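Local coordinates for protein 2-oxoglutarate-dependent dioxygenase DAO (Oryza sativa subsp. indica, PDB 6KUN) that probably inactivates the plant hormone auxin by oxidising indole-3-acetic acid irreversibly to 2-oxoindole-3-acetic acid, using iron(II) and 2-oxoglutarate, at residues Y158-T161 and Q162-G166. Sequence-based numbering, arbitrary orientation.
Sequences YNYT and QDSVG. With AKG (2-oxoglutaric acid), chain G.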
loop_
_atom_site.group_PDB
_atom_site.type_symbol
_atom_site.label_atom_id
_atom_site.label_comp_id
_atom_site.label_asym_id
_atom_site.label_seq_id
_atom_site.Cartn_x
_atom_site.Cartn_y
_atom_site.Cartn_z
ATOM N N TYR B 158 7.796 -11.985 9.428
ATOM C CA TYR B 158 8.081 -13.385 9.082
ATOM C C TYR B 158 9.027 -13.359 7.888
ATOM O O TYR B 158 8.687 -12.833 6.826
ATOM C CB TYR B 158 6.793 -14.175 8.792
ATOM C CG TYR B 158 5.767 -14.088 9.920
ATOM C CD1 TYR B 158 5.007 -12.938 10.099
ATOM C CD2 TYR B 158 5.573 -15.138 10.808
ATOM C CE1 TYR B 158 4.089 -12.833 11.122
ATOM C CE2 TYR B 158 4.661 -15.043 11.841
ATOM C CZ TYR B 158 3.917 -13.887 11.988
ATOM O OH TYR B 158 2.994 -13.776 13.006
ATOM N N ASN B 159 10.231 -13.872 8.078
ATOM C CA ASN B 159 11.284 -13.762 7.070
ATOM C C ASN B 159 11.220 -14.940 6.109
ATOM O O ASN B 159 12.008 -15.883 6.154
ATOM C CB ASN B 159 12.637 -13.656 7.752
ATOM C CG ASN B 159 12.783 -12.356 8.483
ATOM O OD1 ASN B 159 12.659 -11.294 7.875
ATOM N ND2 ASN B 159 12.996 -12.426 9.792
ATOM N N TYR B 160 10.257 -14.847 5.207
ATOM C CA TYR B 160 10.062 -15.842 4.176
ATOM C C TYR B 160 11.172 -15.797 3.140
ATOM O O TYR B 160 11.807 -14.760 2.921
ATOM C CB TYR B 160 8.724 -15.605 3.485
ATOM C CG TYR B 160 7.499 -15.785 4.355
ATOM C CD1 TYR B 160 7.515 -16.639 5.455
ATOM C CD2 TYR B 160 6.319 -15.116 4.053
ATOM C CE1 TYR B 160 6.400 -16.825 6.219
ATOM C CE2 TYR B 160 5.188 -15.294 4.817
ATOM C CZ TYR B 160 5.238 -16.147 5.897
ATOM O OH TYR B 160 4.117 -16.324 6.644
ATOM N N THR B 161 11.389 -16.943 2.495
ATOM C CA THR B 161 12.337 -17.096 1.408
ATOM C C THR B 161 11.708 -18.018 0.372
ATOM O O THR B 161 10.578 -18.522 0.543
ATOM C CB THR B 161 13.641 -17.692 1.917
ATOM O OG1 THR B 161 13.378 -19.066 2.223
ATOM C CG2 THR B 161 14.143 -16.951 3.188
ATOM N N GLN B 162 12.443 -18.272 -0.709
ATOM C CA GLN B 162 11.915 -19.193 -1.721
ATOM C C GLN B 162 11.603 -20.558 -1.107
ATOM O O GLN B 162 10.636 -21.221 -1.505
ATOM C CB GLN B 162 12.901 -19.333 -2.884
ATOM C CG GLN B 162 13.150 -18.041 -3.682
ATOM C CD GLN B 162 12.043 -17.709 -4.684
ATOM O OE1 GLN B 162 11.081 -18.469 -4.856
ATOM N NE2 GLN B 162 12.175 -16.561 -5.350
ATOM N N ASP B 163 12.388 -20.978 -0.111
ATOM C CA ASP B 163 12.192 -22.282 0.510
ATOM C C ASP B 163 10.985 -22.335 1.448
ATOM O O ASP B 163 10.562 -23.436 1.823
ATOM C CB ASP B 163 13.458 -22.658 1.279
ATOM C CG ASP B 163 14.669 -22.783 0.375
ATOM O OD1 ASP B 163 14.471 -22.928 -0.858
ATOM O OD2 ASP B 163 15.809 -22.733 0.891
ATOM N N SER B 164 10.446 -21.170 1.852
ATOM C CA SER B 164 9.320 -21.118 2.781
ATOM C C SER B 164 7.991 -21.287 2.071
ATOM O O SER B 164 7.010 -21.632 2.711
ATOM C CB SER B 164 9.281 -19.753 3.488
ATOM O OG SER B 164 10.427 -19.574 4.297
ATOM N N VAL B 165 7.931 -21.006 0.767
ATOM C CA VAL B 165 6.656 -20.949 0.085
ATOM C C VAL B 165 5.946 -22.298 0.135
ATOM O O VAL B 165 6.521 -23.348 -0.204
ATOM C CB VAL B 165 6.833 -20.477 -1.372
ATOM C CG1 VAL B 165 5.487 -20.612 -2.078
ATOM C CG2 VAL B 165 7.339 -19.051 -1.425
ATOM N N GLY B 166 4.652 -22.251 0.478
ATOM C CA GLY B 166 3.841 -23.428 0.659
ATOM C C GLY B 166 3.873 -24.014 2.062
ATOM O O GLY B 166 3.253 -25.060 2.299
HETATM C C1 AKG G . -2.268 -13.715 15.263
HETATM O O1 AKG G . -2.802 -12.656 14.867
HETATM O O2 AKG G . -2.312 -14.071 16.460
HETATM C C2 AKG G . -1.571 -14.561 14.298
HETATM O O5 AKG G . -1.929 -15.713 14.122
HETATM C C3 AKG G . -0.405 -14.001 13.520
HETATM C C4 AKG G . -0.726 -12.579 13.077
HETATM C C5 AKG G . 0.430 -12.028 12.276
HETATM O O3 AKG G . 0.256 -11.795 11.060
HETATM O O4 AKG G . 1.517 -11.825 12.860
#
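The Tyr160 ring meets Ser164 obliquely, its CD1 4.1 Å from Ser164 CB, while Tyr158 O stands over one face, 4.0 Å above the ring plane and offset toward the rim. Cys236 and Arg242 also touch this tyrosine. The Tyr158 ring offers its edge to 2-oxoglutarate: O4 of the ligand's C5 carboxylate lies in the ring plane, and Tyr158 OH donates a very short hydrogen bond of 2.5 Å to this O4. With CG anti to the carbonyl carbon (chi1 -54°), Tyr158 reaches inward to the ligand, where Arg242 adds a second hydrogen bond. A phenylalanine here would keep the ring but lose the hydroxyl, and would probably leave the carboxylate gripped less firmly and freer to turn. The backbone then bends in an inverse gamma turn centred on Asn159, whose ND2 is held by Glu87. Beyond it, Ser164 N bonds to Thr161 O at 3.0 Å and closes a type I beta turn. Two weak bonds brace it: Ser164 OG accepts from Thr161 N (3.3 Å), and Thr161 OG1, placed between its backbone N and carbonyl carbon (chi1 72°), accepts from Asp163 N (3.2 Å) as an ST turn. The loop joins strands 151-158 and 168-173 of the jelly roll, its Tyr158 end lining the 2-oxoglutarate pocket of this dioxygenase family and the turn lying further out.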